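Local coordinates for protein F-93 (Sulfolobus virus 1, PDB 1TBX) that probably acts as a viral transcription factor, a winged-helix homodimer that recognises a palindromic or pseudo-palindromic DNA target, at residues Lys74-Ala77 with Ile78-Lys81; Leu80-Ala83 with Ile84-Lys88. All blocks are in the same frame, centred on the assembly; numbering follows the deposited sequence.

Interaction 1 (Lys74-Ala77 with Ile78-Lys81)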
ATOM      1  N   LYS A  74      13.315  -1.352  -8.434  1.00 30.78           N
ATOM      2  CA  LYS A  74      14.163  -0.514  -7.591  1.00 30.11           C
ATOM      3  C   LYS A  74      13.474   0.815  -7.399  1.00 31.57           C
ATOM      4  O   LYS A  74      13.405   1.308  -6.275  1.00 33.30           O
ATOM      5  CB  LYS A  74      15.551  -0.300  -8.206  1.00 33.38           C
ATOM      6  CG  LYS A  74      16.763  -0.924  -7.445  1.00 33.65           C
ATOM      7  CD  LYS A  74      18.001  -1.025  -8.380  1.00 33.30           C
ATOM      8  CE  LYS A  74      19.061  -2.026  -7.896  1.00 35.64           C
ATOM      9  NZ  LYS A  74      19.573  -3.013  -8.951  1.00 34.37           N
ATOM     10  N   LEU A  75      12.937   1.372  -8.486  1.00 30.32           N
ATOM     11  CA  LEU A  75      12.221   2.643  -8.437  1.00 31.34           C
ATOM     12  C   LEU A  75      11.006   2.572  -7.533  1.00 30.24           C
ATOM     13  O   LEU A  75      10.865   3.362  -6.593  1.00 34.54           O
ATOM     14  CB  LEU A  75      11.871   3.098  -9.853  1.00 32.93           C
ATOM     15  CG  LEU A  75      13.183   3.660 -10.442  1.00 37.19           C
ATOM     16  CD1 LEU A  75      13.306   3.584 -11.981  1.00 32.05           C
ATOM     17  CD2 LEU A  75      13.480   5.089  -9.873  1.00 37.41           C
ATOM     18  N   PHE A  76      10.155   1.591  -7.768  1.00 26.57           N
ATOM     19  CA  PHE A  76       8.936   1.424  -6.962  1.00 27.86           C
ATOM     20  C   PHE A  76       9.192   1.066  -5.498  1.00 30.36           C
ATOM     21  O   PHE A  76       8.607   1.677  -4.601  1.00 34.70           O
ATOM     22  CB  PHE A  76       8.055   0.357  -7.588  1.00 28.85           C
ATOM     23  CG  PHE A  76       6.618   0.415  -7.165  1.00 31.12           C
ATOM     24  CD1 PHE A  76       6.067   1.584  -6.638  1.00 30.65           C
ATOM     25  CD2 PHE A  76       5.796  -0.712  -7.330  1.00 29.57           C
ATOM     26  CE1 PHE A  76       4.707   1.617  -6.237  1.00 33.51           C
ATOM     27  CE2 PHE A  76       4.442  -0.689  -6.951  1.00 31.54           C
ATOM     28  CZ  PHE A  76       3.900   0.477  -6.400  1.00 33.04           C
ATOM     29  N   ALA A  77      10.044   0.067  -5.260  1.00 29.24           N
ATOM     30  CA  ALA A  77      10.395  -0.353  -3.910  1.00 26.84           C
ATOM     31  C   ALA A  77      10.683   0.853  -2.970  1.00 25.15           C
ATOM     32  O   ALA A  77      10.223   0.868  -1.827  1.00 24.65           O
ATOM     33  CB  ALA A  77      11.579  -1.333  -3.951  1.00 24.05           C
ATOM     34  N   ILE A  78      11.396   1.867  -3.474  1.00 25.74           N
ATOM     35  CA  ILE A  78      11.769   3.033  -2.647  1.00 24.84           C
ATOM     36  C   ILE A  78      10.533   3.765  -2.142  1.00 25.20           C
ATOM     37  O   ILE A  78      10.431   4.042  -0.940  1.00 29.03           O
ATOM     38  CB  ILE A  78      12.642   4.016  -3.417  1.00 23.02           C
ATOM     39  CG1 ILE A  78      14.005   3.401  -3.767  1.00 27.61           C
ATOM     40  CG2 ILE A  78      12.776   5.335  -2.653  1.00 24.65           C
ATOM     41  CD1 ILE A  78      14.685   4.115  -5.010  1.00 23.54           C
ATOM     42  N   SER A  79       9.602   4.068  -3.046  1.00 23.53           N
ATOM     43  CA  SER A  79       8.419   4.785  -2.634  1.00 23.06           C
ATOM     44  C   SER A  79       7.469   3.925  -1.791  1.00 25.08           C
ATOM     45  O   SER A  79       6.770   4.436  -0.928  1.00 32.37           O
ATOM     46  CB  SER A  79       7.699   5.391  -3.820  1.00 23.02           C
ATOM     47  OG  SER A  79       7.355   4.392  -4.752  1.00 37.01           O
ATOM     48  N   LEU A  80       7.417   2.624  -2.041  1.00 23.17           N
ATOM     49  CA  LEU A  80       6.677   1.741  -1.138  1.00 23.55           C
ATOM     50  C   LEU A  80       7.298   1.693   0.265  1.00 26.27           C
ATOM     51  O   LEU A  80       6.565   1.704   1.248  1.00 31.86           O
ATOM     52  CB  LEU A  80       6.582   0.322  -1.695  1.00 21.72           C
ATOM     53  CG  LEU A  80       5.715   0.032  -2.944  1.00 27.53           C
ATOM     54  CD1 LEU A  80       5.936  -1.414  -3.510  1.00 25.26           C
ATOM     55  CD2 LEU A  80       4.193   0.367  -2.742  1.00 17.59           C
ATOM     56  N   LYS A  81       8.631   1.620   0.352  1.00 29.15           N
ATOM     57  CA  LYS A  81       9.342   1.520   1.630  1.00 30.50           C
ATOM     58  C   LYS A  81       8.961   2.688   2.528  1.00 28.98           C
ATOM     59  O   LYS A  81       8.727   2.509   3.740  1.00 30.25           O
ATOM     60  CB  LYS A  81      10.868   1.518   1.406  1.00 30.97           C
ATOM     61  CG  LYS A  81      11.740   1.378   2.664  1.00 40.79           C
ATOM     62  CD  LYS A  81      12.166  -0.089   3.015  1.00 51.70           C
ATOM     63  CE  LYS A  81      11.096  -0.874   3.951  1.00 50.91           C
ATOM     64  NZ  LYS A  81      11.623  -1.751   5.089  1.00 42.61           N
TER
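The ring of Phe76 has Leu80, one helical turn further on, over one of its faces and the hydroxyl of Ser79 at its edge. Leu80 CD1 sits 3.8 Å from the ring centroid, 12° off the normal, and makes a CH-pi contact. The other branch, Leu80 CD2, lies 3.7 Å from Phe76 CZ, toward the outer end of the ring. With CG anti to the backbone N (chi1 -160°), the Phe76 ring points outward and leans toward the next turn, which brings its face against Leu80. At the edge, Ser79 OG is 3.6 Å from Phe76 CD1. The same hydroxyl donates to Phe76 O at 3.0 Å, from 17° outside the carbonyl plane. Phe76 O also accepts the helical bond from Leu80 N, 3.0 Å long and nearly straight. Lys81 N bonds in turn to Ala77 O at 2.8 Å. On the outer side, Ile78 CG1 and CD1 rest against Lys74 O. Phe76 also meets Phe6 of the second subunit edge-to-face and the ring of Tyr87 of that subunit at a small angle between planes. Leu14 of helix 9-17 touches both Phe76 and Leu80. Two donors thus grip one carbonyl oxygen, and the buried serine hydroxyl is satisfied within its own helix. With its hydroxyl turned to Phe76 O, Ser79 can pack on Thr86 of the second subunit next to the aromatic contacts of Phe76.

Interaction 2 (Leu80-Ala83 with Ile84-Lys88)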
ATOM      1  N   LEU A  80       7.417   2.624  -2.041  1.00 23.17           N
ATOM      2  CA  LEU A  80       6.677   1.741  -1.138  1.00 23.55           C
ATOM      3  C   LEU A  80       7.298   1.693   0.265  1.00 26.27           C
ATOM      4  O   LEU A  80       6.565   1.704   1.248  1.00 31.86           O
ATOM      5  CB  LEU A  80       6.582   0.322  -1.695  1.00 21.72           C
ATOM      6  CG  LEU A  80       5.715   0.032  -2.944  1.00 27.53           C
ATOM      7  CD1 LEU A  80       5.936  -1.414  -3.510  1.00 25.26           C
ATOM      8  CD2 LEU A  80       4.193   0.367  -2.742  1.00 17.59           C
ATOM      9  N   LYS A  81       8.631   1.620   0.352  1.00 29.15           N
ATOM     10  CA  LYS A  81       9.342   1.520   1.630  1.00 30.50           C
ATOM     11  C   LYS A  81       8.961   2.688   2.528  1.00 28.98           C
ATOM     12  O   LYS A  81       8.727   2.509   3.740  1.00 30.25           O
ATOM     13  CB  LYS A  81      10.868   1.518   1.406  1.00 30.97           C
ATOM     14  CG  LYS A  81      11.740   1.378   2.664  1.00 40.79           C
ATOM     15  CD  LYS A  81      12.166  -0.089   3.015  1.00 51.70           C
ATOM     16  CE  LYS A  81      11.096  -0.874   3.951  1.00 50.91           C
ATOM     17  NZ  LYS A  81      11.623  -1.751   5.089  1.00 42.61           N
ATOM     18  N   THR A  82       8.914   3.874   1.918  1.00 25.80           N
ATOM     19  CA  THR A  82       8.655   5.137   2.597  1.00 26.33           C
ATOM     20  C   THR A  82       7.212   5.140   3.170  1.00 27.50           C
ATOM     21  O   THR A  82       7.003   5.455   4.330  1.00 27.84           O
ATOM     22  CB  THR A  82       9.058   6.391   1.625  1.00 25.68           C
ATOM     23  OG1 THR A  82       8.592   7.642   2.129  1.00 33.43           O
ATOM     24  CG2 THR A  82       8.354   6.410   0.337  1.00 25.33           C
ATOM     25  N   ALA A  83       6.248   4.724   2.349  1.00 24.30           N
ATOM     26  CA  ALA A  83       4.886   4.450   2.763  1.00 22.83           C
ATOM     27  C   ALA A  83       4.745   3.432   3.940  1.00 23.23           C
ATOM     28  O   ALA A  83       4.189   3.788   4.994  1.00 23.15           O
ATOM     29  CB  ALA A  83       4.062   4.039   1.567  1.00 17.13           C
ATOM     30  N   ILE A  84       5.252   2.199   3.785  1.00 21.18           N
ATOM     31  CA  ILE A  84       5.219   1.190   4.870  1.00 22.97           C
ATOM     32  C   ILE A  84       5.940   1.655   6.133  1.00 25.84           C
ATOM     33  O   ILE A  84       5.460   1.475   7.268  1.00 27.36           O
ATOM     34  CB  ILE A  84       5.827  -0.133   4.401  1.00 28.63           C
ATOM     35  CG1 ILE A  84       4.915  -0.784   3.355  1.00 29.18           C
ATOM     36  CG2 ILE A  84       6.082  -1.074   5.594  1.00 23.02           C
ATOM     37  CD1 ILE A  84       5.643  -1.488   2.284  1.00 32.75           C
ATOM     38  N   GLU A  85       7.090   2.273   5.935  1.00 23.45           N
ATOM     39  CA  GLU A  85       7.840   2.791   7.045  1.00 23.55           C
ATOM     40  C   GLU A  85       7.080   3.854   7.829  1.00 24.58           C
ATOM     41  O   GLU A  85       7.158   3.891   9.067  1.00 23.57           O
ATOM     42  CB  GLU A  85       9.152   3.321   6.536  1.00 17.61           C
ATOM     43  CG  GLU A  85      10.200   3.292   7.600  1.00 29.68           C
ATOM     44  CD  GLU A  85      10.708   1.875   7.884  1.00 40.90           C
ATOM     45  OE1 GLU A  85      10.576   0.980   6.970  1.00 37.81           O
ATOM     46  OE2 GLU A  85      11.248   1.682   9.030  1.00 42.88           O
ATOM     47  N   THR A  86       6.361   4.720   7.097  1.00 21.45           N
ATOM     48  CA  THR A  86       5.622   5.797   7.695  1.00 20.36           C
ATOM     49  C   THR A  86       4.475   5.137   8.427  1.00 20.56           C
ATOM     50  O   THR A  86       4.158   5.503   9.548  1.00 20.72           O
ATOM     51  CB  THR A  86       5.095   6.751   6.589  1.00 25.13           C
ATOM     52  OG1 THR A  86       6.202   7.338   5.896  1.00 24.61           O
ATOM     53  CG2 THR A  86       4.314   7.960   7.192  1.00 15.05           C
ATOM     54  N   TYR A  87       3.867   4.149   7.776  1.00 19.57           N
ATOM     55  CA  TYR A  87       2.839   3.331   8.420  1.00 23.58           C
ATOM     56  C   TYR A  87       3.282   2.754   9.762  1.00 25.58           C
ATOM     57  O   TYR A  87       2.605   3.004  10.771  1.00 21.65           O
ATOM     58  CB  TYR A  87       2.418   2.154   7.559  1.00 25.03           C
ATOM     59  CG  TYR A  87       1.233   1.409   8.134  1.00 28.57           C
ATOM     60  CD1 TYR A  87       0.154   2.110   8.672  1.00 30.69           C
ATOM     61  CD2 TYR A  87       1.189   0.010   8.149  1.00 25.78           C
ATOM     62  CE1 TYR A  87      -0.935   1.458   9.204  1.00 30.12           C
ATOM     63  CE2 TYR A  87       0.095  -0.652   8.686  1.00 28.33           C
ATOM     64  CZ  TYR A  87      -0.962   0.076   9.211  1.00 30.31           C
ATOM     65  OH  TYR A  87      -2.078  -0.551   9.718  1.00 31.18           O
ATOM     66  N   LYS A  88       4.388   1.980   9.756  1.00 20.06           N
ATOM     67  CA  LYS A  88       5.000   1.479  10.972  1.00 21.18           C
ATOM     68  C   LYS A  88       5.145   2.548  12.035  1.00 22.05           C
ATOM     69  O   LYS A  88       4.739   2.335  13.165  1.00 24.42           O
ATOM     70  CB  LYS A  88       6.366   0.967  10.671  1.00 26.86           C
ATOM     71  CG  LYS A  88       6.474  -0.436  10.155  1.00 29.23           C
ATOM     72  CD  LYS A  88       7.973  -0.852  10.195  1.00 36.27           C
ATOM     73  CE  LYS A  88       8.340  -1.670   8.915  1.00 50.39           C
ATOM     74  NZ  LYS A  88       9.502  -1.232   8.014  1.00 50.52           N
TER
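A salt-bridge network of Lys81, Glu85 and Lys88 runs along one side of the long C-terminal helix, with spacings of four and three residues. Glu85 OE1 is the shared acceptor. Lys88 NZ bonds to it at 2.7 Å, from above the carboxylate plane, 46° out of it. Lys81 NZ makes a weak, long bridge to Glu85 OE1 at 3.5 Å. The Lys81 chain is bent at three torsions and runs beside Glu85, pointing the same way. The two ammonium groups approach within 3.7 Å, Lys81 NZ to Lys88 NZ, and the carboxylate they share probably offsets their repulsion. Further round the helix, Thr82 O takes two bonds from Thr86. Thr86 OG1 lies 2.6 Å from Thr82 O, and Thr86 N lies 2.9 Å from the same oxygen, on the other face of the carbonyl plane. The threonine hydroxyl is turned back along the helix because OG1 is anti to its own carbonyl carbon (chi1 -63°). Ile84 CD1 rests 3.5 Å from Leu80 O. Tyr87 N continues the helical ladder to Ala83 O, while the Tyr87 hydroxyl bonds to Lys91. Lys81 makes a cation-pi contact with Tyr16 of helix 9-17, and Ile84 packs on Ala15 of the same helix. Ala83 and Thr86 face Ser79 of the second subunit, so this stretch lies between helix 9-17 and the dimer partner.

In the fold
The chain first runs through helix 9-17, two further helices and the two-stranded antiparallel wing, then enters helix 71-94. Both contacts lie on that last helix. Interaction 1 comes first, and interaction 2 begins at Leu80, where the two overlap through Leu80 and Lys81. Neither closes a loop, since each joins successive turns of one helix. They do not nest or cross but follow in series, with centres about 10 Å apart. Phe76 from interaction 1 faces Tyr87 of the partner, a residue of interaction 2 there. Interaction 1 of one subunit thus meets interaction 2 of the other across the dimer interface, tying helix 71-94 to helix 9-17 within the subunit and to the partner subunit.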